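Local coordinates for O-succinylhomoserine sulfhydrylase (Mycobacterium tuberculosis, PDB 3NDN), which probably catalyses the pyridoxal-phosphate-dependent formation of L-homocysteine from O-succinyl-L-homoserine and hydrogen sulfide in methionine biosynthesis, at residues E63-F66 / D71-V74; G114-A119 / R244-G249; A286-I291 / V304-L309; I354-N359 / S365-P370. All coordinates share one frame; numbering follows the deposited sequence.

In the fold
Interaction 4 is the buried member of the set with backbone hydrogen bonding across it, pairing two short parallel strands of the five-stranded sheet. Interaction 3 reaches the same sheet at its other end within the chain, where a helix packs on the end of strand 301-305 through tyrosines, a glutamine and a water; the centres of 3 and 4 are about 17 Å apart. Interaction 2, also buried but purely apolar between its segments, belongs to the seven-stranded domain. Interaction 1 is partly buried, about 33 Å from the chain's centre, and joins a short helix to its following loop. Interactions 1, 2 and 4 also touch the second subunit; interaction 3 meets no other chain.

Interaction 1. Residues E63-F66 / D71-V74; sequences EKSF and DHYV
Ser65 and Phe66, in the last turn of helix 59-66, pack on His72 and Val74 of the following loop, a small, partly buried contact far from the centre of the chain. No hydrogen bond crosses it. The methyl CG1 of Val74 sits over one face of the Phe66 ring, displaced toward the rim, in a CH-pi contact 4.2 Å from the ring centroid; its closest ring atom is Phe66 CE1, at 3.9 Å. Placing CG1 anti to the backbone N (chi1 172°) brings it over that ring, while Val74 CG2 turns to the helix end and lies 3.9 Å from Ser65 O. Ser65 OG meets the CB of His72 at 3.3 Å, but its polar partner is Val61 O, one turn back in the helix. The rotation of the imidazole is fixed by its own neighbour: His72 ND1 donates to Tyr73 O (2.9 Å), close to the ring plane. On its other nitrogen, NE2, the ring bonds Glu42 of the third subunit, while Phe66 packs on Asn358 of the second. A short helix and the loop after it, meeting two other copies of the protein, are consistent with the N-terminal arm of the tetrameric trans-sulfuration enzymes.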
loop_
_atom_site.group_PDB
_atom_site.type_symbol
_atom_site.label_atom_id
_atom_site.label_comp_id
_atom_site.label_asym_id
_atom_site.label_seq_id
_atom_site.Cartn_x
_atom_site.Cartn_y
_atom_site.Cartn_z
ATOM N N GLU A 63 -19.299 4.545 26.272
ATOM C CA GLU A 63 -20.542 5.326 26.365
ATOM C C GLU A 63 -20.297 6.816 26.080
ATOM O O GLU A 63 -21.014 7.423 25.279
ATOM C CB GLU A 63 -21.215 5.126 27.734
ATOM C CG GLU A 63 -22.490 5.973 27.945
ATOM C CD GLU A 63 -23.142 5.807 29.333
ATOM O OE1 GLU A 63 -22.464 5.407 30.305
ATOM O OE2 GLU A 63 -24.351 6.110 29.458
ATOM N N LYS A 64 -19.280 7.400 26.716
ATOM C CA LYS A 64 -18.964 8.816 26.504
ATOM C C LYS A 64 -18.558 9.113 25.055
ATOM O O LYS A 64 -18.888 10.173 24.511
ATOM C CB LYS A 64 -17.851 9.278 27.451
ATOM C CG LYS A 64 -18.218 9.331 28.928
ATOM C CD LYS A 64 -17.119 10.055 29.719
ATOM C CE LYS A 64 -17.170 9.708 31.204
ATOM N NZ LYS A 64 -18.351 10.351 31.854
ATOM N N SER A 65 -17.829 8.179 24.444
ATOM C CA SER A 65 -17.339 8.318 23.070
ATOM C C SER A 65 -18.480 8.330 22.051
ATOM O O SER A 65 -18.487 9.145 21.119
ATOM C CB SER A 65 -16.337 7.196 22.733
ATOM O OG SER A 65 -15.151 7.321 23.512
ATOM N N PHE A 66 -19.432 7.421 22.226
ATOM C CA PHE A 66 -20.639 7.395 21.396
ATOM C C PHE A 66 -21.522 8.637 21.556
ATOM O O PHE A 66 -22.080 9.133 20.572
ATOM C CB PHE A 66 -21.442 6.118 21.638
ATOM C CG PHE A 66 -21.150 5.038 20.648
ATOM C CD1 PHE A 66 -19.982 4.270 20.751
ATOM C CD2 PHE A 66 -22.039 4.786 19.605
ATOM C CE1 PHE A 66 -19.705 3.258 19.819
ATOM C CE2 PHE A 66 -21.782 3.787 18.672
ATOM C CZ PHE A 66 -20.611 3.013 18.779
ATOM N N ASP A 71 -13.464 13.168 22.324
ATOM C CA ASP A 71 -13.109 13.168 20.897
ATOM C C ASP A 71 -12.390 11.884 20.388
ATOM O O ASP A 71 -11.858 11.852 19.272
ATOM C CB ASP A 71 -12.377 14.461 20.493
ATOM C CG ASP A 71 -10.927 14.502 20.956
ATOM O OD1 ASP A 71 -10.527 13.682 21.810
ATOM O OD2 ASP A 71 -10.178 15.374 20.463
ATOM N N HIS A 72 -12.398 10.841 21.217
ATOM C CA HIS A 72 -11.960 9.476 20.857
ATOM C C HIS A 72 -12.571 9.052 19.511
ATOM O O HIS A 72 -13.746 9.332 19.240
ATOM C CB HIS A 72 -12.438 8.522 21.971
ATOM C CG HIS A 72 -11.728 7.200 22.025
ATOM N ND1 HIS A 72 -11.771 6.282 20.997
ATOM C CD2 HIS A 72 -11.026 6.606 23.026
ATOM C CE1 HIS A 72 -11.089 5.202 21.343
ATOM N NE2 HIS A 72 -10.629 5.372 22.571
ATOM N N TYR A 73 -11.789 8.386 18.662
ATOM C CA TYR A 73 -12.314 7.923 17.370
ATOM C C TYR A 73 -13.314 6.775 17.559
ATOM O O TYR A 73 -13.228 6.043 18.556
ATOM C CB TYR A 73 -11.174 7.529 16.419
ATOM C CG TYR A 73 -10.473 8.723 15.798
ATOM C CD1 TYR A 73 -10.980 9.328 14.638
ATOM C CD2 TYR A 73 -9.295 9.257 16.374
ATOM C CE1 TYR A 73 -10.349 10.431 14.065
ATOM C CE2 TYR A 73 -8.651 10.372 15.802
ATOM C CZ TYR A 73 -9.176 10.944 14.646
ATOM O OH TYR A 73 -8.576 12.038 14.056
ATOM N N VAL A 74 -14.253 6.611 16.617
ATOM C CA VAL A 74 -15.342 5.607 16.774
ATOM C C VAL A 74 -15.469 4.633 15.594
ATOM O O VAL A 74 -15.575 3.423 15.798
ATOM C CB VAL A 74 -16.733 6.294 17.052
ATOM C CG1 VAL A 74 -17.880 5.285 17.029
ATOM C CG2 VAL A 74 -16.709 7.030 18.381
#

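Interaction 2. Residues G114-A119 / R244-G249; sequences GALLGA and REYIDG
Tyr246, on the first turns of helix 244-258, pushes its ring against Ala115 and Leu116, in the segment that leads from helix 105-114 to strand 122-126. The tight part gathers on one ring atom: Tyr246 CE1 lies 3.6 Å from Leu116 CD2 and 3.8 Å from Ala115 CB. Both aliphatic groups approach the ring obliquely, and the leucine side chain crosses the tyrosine at about a right angle. With CG anti to the backbone N (chi1 169°), the tyrosine swings away from its helix and spans the gap to Ala115. Ala115 CA and Tyr246 CA, the nearest such pair, are 8.2 Å apart. The tyrosine hydroxyl continues past the two apolar residues, passing 4.0 Å from Ala115 CB, and bonds Ser112 O at the end of helix 105-114. Val251, one helical turn and a residue further on, also packs against Ala115. The loose side is the outer face of the helix start, with Glu245 and Asp248 exposed. At the loop, Leu117 O accepts a bond from Trp144 of the second subunit, while Leu116 packs on Val200 of the sheet. Helices packed about a seven-stranded, mostly parallel sheet are characteristic of the large domain of fold-type I pyridoxal-phosphate enzymes.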
loop_
_atom_site.group_PDB
_atom_site.type_symbol
_atom_site.label_atom_id
_atom_site.label_comp_id
_atom_site.label_asym_id
_atom_site.label_seq_id
_atom_site.Cartn_x
_atom_site.Cartn_y
_atom_site.Cartn_z
ATOM N N GLY A 114 -26.461 18.333 -2.072
ATOM C CA GLY A 114 -27.512 17.597 -1.369
ATOM C C GLY A 114 -27.693 18.078 0.065
ATOM O O GLY A 114 -28.800 18.050 0.607
ATOM N N ALA A 115 -26.601 18.536 0.675
ATOM C CA ALA A 115 -26.630 19.104 2.018
ATOM C C ALA A 115 -27.459 20.395 2.102
ATOM O O ALA A 115 -27.949 20.743 3.176
ATOM C CB ALA A 115 -25.200 19.400 2.469
ATOM N N LEU A 116 -27.552 21.116 0.984
ATOM C CA LEU A 116 -28.258 22.409 0.918
ATOM C C LEU A 116 -29.672 22.280 0.334
ATOM O O LEU A 116 -30.499 23.208 0.467
ATOM C CB LEU A 116 -27.449 23.412 0.076
ATOM C CG LEU A 116 -26.060 23.874 0.571
ATOM C CD1 LEU A 116 -25.301 24.601 -0.541
ATOM C CD2 LEU A 116 -26.185 24.775 1.804
ATOM N N LEU A 117 -29.947 21.150 -0.317
ATOM C CA LEU A 117 -31.125 21.025 -1.194
ATOM C C LEU A 117 -31.998 19.771 -0.987
ATOM O O LEU A 117 -31.651 18.670 -1.436
ATOM C CB LEU A 117 -30.707 21.123 -2.670
ATOM C CG LEU A 117 -29.981 22.364 -3.197
ATOM C CD1 LEU A 117 -29.307 22.037 -4.511
ATOM C CD2 LEU A 117 -30.949 23.567 -3.362
ATOM N N GLY A 118 -33.140 19.962 -0.327
ATOM C CA GLY A 118 -34.177 18.918 -0.232
ATOM C C GLY A 118 -35.316 19.143 -1.227
ATOM O O GLY A 118 -35.277 20.083 -2.038
ATOM N N ALA A 119 -36.314 18.262 -1.195
ATOM C CA ALA A 119 -37.509 18.435 -2.028
ATOM C C ALA A 119 -38.090 19.834 -1.832
ATOM O O ALA A 119 -38.320 20.261 -0.703
ATOM C CB ALA A 119 -38.557 17.346 -1.709
ATOM N N ARG A 244 -18.178 25.858 9.935
ATOM C CA ARG A 244 -18.290 24.777 10.937
ATOM C C ARG A 244 -19.703 24.176 11.069
ATOM O O ARG A 244 -19.846 22.950 11.108
ATOM C CB ARG A 244 -17.757 25.210 12.313
ATOM C CG ARG A 244 -17.720 24.054 13.359
ATOM C CD ARG A 244 -17.662 24.541 14.820
ATOM N NE ARG A 244 -18.400 25.795 15.027
ATOM C CZ ARG A 244 -19.716 25.895 15.235
ATOM N NH1 ARG A 244 -20.495 24.814 15.284
ATOM N NH2 ARG A 244 -20.257 27.097 15.388
ATOM N N GLU A 245 -20.737 25.017 11.146
ATOM C CA GLU A 245 -22.097 24.493 11.361
ATOM C C GLU A 245 -22.613 23.677 10.178
ATOM O O GLU A 245 -23.403 22.747 10.357
ATOM C CB GLU A 245 -23.103 25.596 11.775
ATOM C CG GLU A 245 -23.094 26.873 10.927
ATOM C CD GLU A 245 -23.828 26.742 9.586
ATOM O OE1 GLU A 245 -23.432 27.448 8.625
ATOM O OE2 GLU A 245 -24.803 25.946 9.494
ATOM N N TYR A 246 -22.161 24.039 8.972
ATOM C CA TYR A 246 -22.528 23.348 7.736
ATOM C C TYR A 246 -21.803 21.993 7.610
ATOM O O TYR A 246 -22.424 20.970 7.285
ATOM C CB TYR A 246 -22.213 24.269 6.537
ATOM C CG TYR A 246 -22.268 23.642 5.143
ATOM C CD1 TYR A 246 -23.488 23.311 4.542
ATOM C CD2 TYR A 246 -21.093 23.420 4.408
ATOM C CE1 TYR A 246 -23.531 22.760 3.248
ATOM C CE2 TYR A 246 -21.130 22.874 3.117
ATOM C CZ TYR A 246 -22.346 22.539 2.551
ATOM O OH TYR A 246 -22.378 22.002 1.278
ATOM N N ILE A 247 -20.500 21.989 7.883
ATOM C CA ILE A 247 -19.676 20.772 7.750
ATOM C C ILE A 247 -20.053 19.743 8.830
ATOM O O ILE A 247 -20.221 18.547 8.531
ATOM C CB ILE A 247 -18.135 21.111 7.794
ATOM C CG1 ILE A 247 -17.748 22.092 6.669
ATOM C CG2 ILE A 247 -17.256 19.845 7.724
ATOM C CD1 ILE A 247 -17.808 21.511 5.228
ATOM N N ASP A 248 -20.226 20.218 10.066
ATOM C CA ASP A 248 -20.590 19.362 11.210
ATOM C C ASP A 248 -22.093 19.023 11.280
ATOM O O ASP A 248 -22.490 18.153 12.063
ATOM C CB ASP A 248 -20.192 20.016 12.549
ATOM C CG ASP A 248 -18.669 20.112 12.760
ATOM O OD1 ASP A 248 -17.872 19.558 11.963
ATOM O OD2 ASP A 248 -18.269 20.759 13.757
ATOM N N GLY A 249 -22.911 19.709 10.485
ATOM C CA GLY A 249 -24.374 19.557 10.521
ATOM C C GLY A 249 -24.923 18.704 9.385
ATOM O O GLY A 249 -24.848 17.481 9.454
#

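Interaction 3. Residues A286-I291 / V304-L309; sequences ASAQRI and VRYPYL
Gln289 and Ala288 of helix 277-296 pack on Tyr306 and Tyr308, which follow edge strand 301-305 in the five-stranded sheet of this fold-type I enzyme. A type I beta turn from Tyr306 to Leu309 sets the backbone carbonyl of Tyr308 within reach of Gln289. Gln289 leaves the helix with CG anti to the backbone N (chi1 179°), then bends sharply at chi2 (83°), which turns its amide toward the turn. The two ends of that amide do different work. OE1 comes in at the edge of the Tyr306 ring, in its plane and 3.6 Å from CE2, with amide and ring planes 77° apart; it also touches Tyr308 CB. NE2 reaches the backbone, making a nearly straight but weak bond of 3.4 Å to Tyr308 O, and has a second acceptor in Glu293 one turn along the helix. Tyr306 points its ring at the helix; Ala288 O lies, at a distance, over one face, and Ala288 CB comes 3.9 Å from Tyr306 OH. That hydroxyl bonds Gly326 O. Tyr308 instead carries its ring end away from the helix, where its hydroxyl bonds Met322 O. One water joins the polar ends of the two main partners, donating to Gln289 OE1 at 2.7 Å and to Tyr306 OH at 3.1 Å.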
loop_
_atom_site.group_PDB
_atom_site.type_symbol
_atom_site.label_atom_id
_atom_site.label_comp_id
_atom_site.label_asym_id
_atom_site.label_seq_id
_atom_site.Cartn_x
_atom_site.Cartn_y
_atom_site.Cartn_z
ATOM N N ALA A 286 3.822 27.892 -15.693
ATOM C CA ALA A 286 4.792 28.592 -16.523
ATOM C C ALA A 286 4.980 27.912 -17.877
ATOM O O ALA A 286 5.107 28.586 -18.927
ATOM C CB ALA A 286 6.143 28.741 -15.784
ATOM N N SER A 287 4.992 26.579 -17.851
ATOM C CA SER A 287 5.127 25.765 -19.062
ATOM C C SER A 287 3.909 25.938 -19.988
ATOM O O SER A 287 4.060 26.129 -21.208
ATOM C CB SER A 287 5.342 24.292 -18.676
ATOM O OG SER A 287 5.508 23.465 -19.819
ATOM N N ALA A 288 2.713 25.924 -19.404
ATOM C CA ALA A 288 1.475 26.117 -20.189
ATOM C C ALA A 288 1.415 27.524 -20.852
ATOM O O ALA A 288 0.968 27.670 -22.013
ATOM C CB ALA A 288 0.265 25.872 -19.317
ATOM N N GLN A 289 1.898 28.547 -20.134
ATOM C CA GLN A 289 1.985 29.923 -20.679
ATOM C C GLN A 289 2.856 29.946 -21.939
ATOM O O GLN A 289 2.487 30.568 -22.937
ATOM C CB GLN A 289 2.557 30.875 -19.611
ATOM C CG GLN A 289 2.717 32.340 -20.039
ATOM C CD GLN A 289 1.434 33.147 -19.915
ATOM O OE1 GLN A 289 0.730 33.078 -18.906
ATOM N NE2 GLN A 289 1.148 33.951 -20.931
ATOM N N ARG A 290 4.014 29.276 -21.893
ATOM C CA ARG A 290 4.913 29.196 -23.056
ATOM C C ARG A 290 4.292 28.439 -24.239
ATOM O O ARG A 290 4.477 28.823 -25.393
ATOM C CB ARG A 290 6.274 28.553 -22.695
ATOM C CG ARG A 290 7.257 29.440 -21.920
ATOM C CD ARG A 290 8.640 28.759 -21.756
ATOM N NE ARG A 290 9.207 28.376 -23.051
ATOM C CZ ARG A 290 10.239 27.551 -23.239
ATOM N NH1 ARG A 290 10.873 26.991 -22.215
ATOM N NH2 ARG A 290 10.642 27.284 -24.477
ATOM N N ILE A 291 3.590 27.350 -23.943
ATOM C CA ILE A 291 2.921 26.521 -24.966
ATOM C C ILE A 291 1.755 27.277 -25.637
ATOM O O ILE A 291 1.570 27.193 -26.863
ATOM C CB ILE A 291 2.505 25.107 -24.374
ATOM C CG1 ILE A 291 3.751 24.238 -24.152
ATOM C CG2 ILE A 291 1.517 24.353 -25.299
ATOM C CD1 ILE A 291 3.566 23.050 -23.176
ATOM N N VAL A 304 -6.476 30.404 -30.010
ATOM C CA VAL A 304 -6.126 29.755 -28.738
ATOM C C VAL A 304 -7.007 30.297 -27.605
ATOM O O VAL A 304 -7.374 31.478 -27.599
ATOM C CB VAL A 304 -4.616 29.964 -28.386
ATOM C CG1 VAL A 304 -4.243 29.274 -27.049
ATOM C CG2 VAL A 304 -3.717 29.449 -29.499
ATOM N N ARG A 305 -7.360 29.440 -26.647
ATOM C CA ARG A 305 -8.008 29.907 -25.424
ATOM C C ARG A 305 -7.167 29.519 -24.201
ATOM O O ARG A 305 -6.918 28.334 -23.959
ATOM C CB ARG A 305 -9.455 29.388 -25.314
ATOM C CG ARG A 305 -10.495 30.106 -26.186
ATOM C CD ARG A 305 -10.801 31.526 -25.688
ATOM N NE ARG A 305 -11.873 32.149 -26.466
ATOM C CZ ARG A 305 -11.692 32.885 -27.568
ATOM N NH1 ARG A 305 -10.469 33.127 -28.044
ATOM N NH2 ARG A 305 -12.741 33.396 -28.193
ATOM N N TYR A 306 -6.681 30.543 -23.491
ATOM C CA TYR A 306 -5.888 30.425 -22.265
ATOM C C TYR A 306 -6.067 31.759 -21.530
ATOM O O TYR A 306 -5.873 32.816 -22.134
ATOM C CB TYR A 306 -4.398 30.160 -22.573
ATOM C CG TYR A 306 -3.518 29.908 -21.341
ATOM C CD1 TYR A 306 -3.647 28.727 -20.590
ATOM C CD2 TYR A 306 -2.554 30.852 -20.925
ATOM C CE1 TYR A 306 -2.848 28.492 -19.459
ATOM C CE2 TYR A 306 -1.742 30.619 -19.799
ATOM C CZ TYR A 306 -1.901 29.445 -19.071
ATOM O OH TYR A 306 -1.125 29.239 -17.948
ATOM N N PRO A 307 -6.468 31.724 -20.239
ATOM C CA PRO A 307 -6.885 32.941 -19.512
ATOM C C PRO A 307 -5.812 34.027 -19.333
ATOM O O PRO A 307 -6.169 35.190 -19.141
ATOM C CB PRO A 307 -7.298 32.393 -18.126
ATOM C CG PRO A 307 -7.673 30.974 -18.395
ATOM C CD PRO A 307 -6.616 30.528 -19.385
ATOM N N TYR A 308 -4.529 33.659 -19.378
ATOM C CA TYR A 308 -3.437 34.634 -19.214
ATOM C C TYR A 308 -2.785 35.049 -20.555
ATOM O O TYR A 308 -1.716 35.675 -20.584
ATOM C CB TYR A 308 -2.405 34.151 -18.170
ATOM C CG TYR A 308 -2.503 34.843 -16.804
ATOM C CD1 TYR A 308 -1.366 35.391 -16.210
ATOM C CD2 TYR A 308 -3.731 35.000 -16.141
ATOM C CE1 TYR A 308 -1.431 36.050 -14.984
ATOM C CE2 TYR A 308 -3.804 35.656 -14.886
ATOM C CZ TYR A 308 -2.645 36.184 -14.331
ATOM O OH TYR A 308 -2.662 36.836 -13.112
ATOM N N LEU A 309 -3.438 34.674 -21.652
ATOM C CA LEU A 309 -3.127 35.210 -22.984
ATOM C C LEU A 309 -3.926 36.513 -23.200
ATOM O O LEU A 309 -5.153 36.500 -23.076
ATOM C CB LEU A 309 -3.481 34.155 -24.044
ATOM C CG LEU A 309 -2.815 34.139 -25.419
ATOM C CD1 LEU A 309 -1.283 34.089 -25.320
ATOM C CD2 LEU A 309 -3.366 32.967 -26.245
HETATM O O HOH W 1 -0.019 31.795 -16.683
#

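Interaction 4. Residues I354-N359 / S365-P370; sequences IDISNN and SLVTHP
The Asn358 amide meets Thr368 through its OD1, which lies 3.4 Å from Thr368 OG1 in a weak, unsettled hydrogen bond and faces the CG2 methyl as well. Stronger partners are Thr374 for Asn358 OD1 and Thr373 for Thr368 OG1, so a small polar cluster closes this end. A second flat group, the Asp355 carboxylate, turns its two oxygens to Arg33 and Arg38 of the fourth subunit, pairings that probably stabilise its negative charge in a buried place. Between these ends the peptide groups pair as parallel strands, Asp355 beside Leu366 and Ile356 beside Val367. Val367 N donates to Asp355 O at 2.9 Å, nearly along the C=O axis, and Ser357 N returns a bond to Val367 O at 3.0 Å, tilted out of the carbonyl plane; Asp355 N reaches Ser365 O only weakly. On the sheet face carrying Asp355 and Leu366, the CD2 methyl of Leu366 lies 3.9 Å from Asp355 CB and equally far from Ser357 CB, while CD1 reaches Asn359 O at 3.6 Å. Ser357 OG hydrogen-bonds to Tyr54 O of the second subunit. On the opposite face, Val367 CG1 takes the crowded position between its backbone N and carbonyl carbon (chi1 65°), which sets it near Asp355 O and Ile354 CG2; Ile356 runs beside it. Strand 366-368 lies between antiparallel strand 392-396 and strand 355-356, outermost in this chain and bonded through Ile356 to the second subunit; helix 340-350 covers the Val367 face through Leu348 and Asp349, and helix 402-413 packs on Ile354.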
loop_
_atom_site.group_PDB
_atom_site.type_symbol
_atom_site.label_atom_id
_atom_site.label_comp_id
_atom_site.label_asym_id
_atom_site.label_seq_id
_atom_site.Cartn_x
_atom_site.Cartn_y
_atom_site.Cartn_z
ATOM N N ILE A 354 3.513 12.991 -25.949
ATOM C CA ILE A 354 2.234 13.239 -25.264
ATOM C C ILE A 354 1.281 12.048 -25.528
ATOM O O ILE A 354 1.181 11.598 -26.666
ATOM C CB ILE A 354 1.626 14.601 -25.750
ATOM C CG1 ILE A 354 2.540 15.782 -25.371
ATOM C CG2 ILE A 354 0.197 14.835 -25.222
ATOM C CD1 ILE A 354 2.279 17.082 -26.162
ATOM N N ASP A 355 0.637 11.521 -24.472
ATOM C CA ASP A 355 -0.342 10.410 -24.573
ATOM C C ASP A 355 -1.749 10.905 -24.927
ATOM O O ASP A 355 -2.147 11.979 -24.486
ATOM C CB ASP A 355 -0.484 9.641 -23.220
ATOM C CG ASP A 355 0.780 8.884 -22.793
ATOM O OD1 ASP A 355 1.318 8.066 -23.573
ATOM O OD2 ASP A 355 1.208 9.069 -21.623
ATOM N N ILE A 356 -2.516 10.105 -25.682
ATOM C CA ILE A 356 -3.957 10.385 -25.949
ATOM C C ILE A 356 -4.783 9.883 -24.745
ATOM O O ILE A 356 -4.801 8.687 -24.470
ATOM C CB ILE A 356 -4.451 9.696 -27.274
ATOM C CG1 ILE A 356 -3.642 10.167 -28.480
ATOM C CG2 ILE A 356 -5.966 9.920 -27.523
ATOM C CD1 ILE A 356 -3.843 9.312 -29.753
ATOM N N SER A 357 -5.444 10.802 -24.027
ATOM C CA SER A 357 -6.156 10.493 -22.763
ATOM C C SER A 357 -7.033 11.676 -22.339
ATOM O O SER A 357 -6.676 12.830 -22.592
ATOM C CB SER A 357 -5.156 10.173 -21.647
ATOM O OG SER A 357 -5.793 9.732 -20.451
ATOM N N ASN A 358 -8.146 11.390 -21.666
ATOM C CA ASN A 358 -9.112 12.432 -21.262
ATOM C C ASN A 358 -8.898 13.097 -19.873
ATOM O O ASN A 358 -9.674 13.989 -19.475
ATOM C CB ASN A 358 -10.532 11.874 -21.359
ATOM C CG ASN A 358 -11.588 12.963 -21.342
ATOM O OD1 ASN A 358 -11.669 13.796 -22.266
ATOM N ND2 ASN A 358 -12.407 12.974 -20.295
ATOM N N ASN A 359 -7.845 12.706 -19.164
ATOM C CA ASN A 359 -7.632 13.140 -17.771
ATOM C C ASN A 359 -6.897 14.507 -17.677
ATOM O O ASN A 359 -6.479 15.060 -18.705
ATOM C CB ASN A 359 -6.908 12.021 -16.993
ATOM C CG ASN A 359 -7.347 11.921 -15.515
ATOM O OD1 ASN A 359 -7.926 12.861 -14.952
ATOM N ND2 ASN A 359 -7.050 10.777 -14.880
ATOM N N SER A 365 2.074 14.715 -19.623
ATOM C CA SER A 365 1.232 15.527 -20.503
ATOM C C SER A 365 0.290 14.653 -21.337
ATOM O O SER A 365 0.671 13.565 -21.760
ATOM C CB SER A 365 2.081 16.418 -21.412
ATOM O OG SER A 365 2.767 17.411 -20.661
ATOM N N LEU A 366 -0.934 15.143 -21.543
ATOM C CA LEU A 366 -2.023 14.400 -22.213
ATOM C C LEU A 366 -2.797 15.271 -23.238
ATOM O O LEU A 366 -2.884 16.502 -23.080
ATOM C CB LEU A 366 -3.006 13.848 -21.178
ATOM C CG LEU A 366 -2.507 13.139 -19.915
ATOM C CD1 LEU A 366 -3.633 12.940 -18.944
ATOM C CD2 LEU A 366 -1.857 11.792 -20.247
ATOM N N VAL A 367 -3.379 14.627 -24.265
ATOM C CA VAL A 367 -4.147 15.316 -25.325
ATOM C C VAL A 367 -5.503 14.627 -25.591
ATOM O O VAL A 367 -5.587 13.397 -25.577
ATOM C CB VAL A 367 -3.315 15.490 -26.644
ATOM C CG1 VAL A 367 -2.968 14.137 -27.303
ATOM C CG2 VAL A 367 -4.030 16.387 -27.642
ATOM N N THR A 368 -6.551 15.423 -25.799
ATOM C CA THR A 368 -7.879 14.870 -26.123
ATOM C C THR A 368 -8.661 15.693 -27.180
ATOM O O THR A 368 -8.405 16.891 -27.368
ATOM C CB THR A 368 -8.715 14.627 -24.828
ATOM O OG1 THR A 368 -9.782 13.719 -25.113
ATOM C CG2 THR A 368 -9.300 15.938 -24.280
ATOM N N HIS A 369 -9.626 15.044 -27.852
ATOM C CA HIS A 369 -10.518 15.698 -28.822
ATOM C C HIS A 369 -11.916 15.797 -28.201
ATOM O O HIS A 369 -12.654 14.800 -28.184
ATOM C CB HIS A 369 -10.571 14.861 -30.120
ATOM C CG HIS A 369 -11.438 15.436 -31.202
ATOM N ND1 HIS A 369 -12.633 14.860 -31.584
ATOM C CD2 HIS A 369 -11.264 16.509 -32.011
ATOM C CE1 HIS A 369 -13.168 15.567 -32.565
ATOM N NE2 HIS A 369 -12.353 16.567 -32.847
ATOM N N PRO A 370 -12.284 16.987 -27.685
ATOM C CA PRO A 370 -13.521 17.097 -26.899
ATOM C C PRO A 370 -14.820 16.721 -27.618
ATOM O O PRO A 370 -15.697 16.131 -26.992
ATOM C CB PRO A 370 -13.537 18.566 -26.471
ATOM C CG PRO A 370 -12.074 18.962 -26.448
ATOM C CD PRO A 370 -11.481 18.228 -27.619
#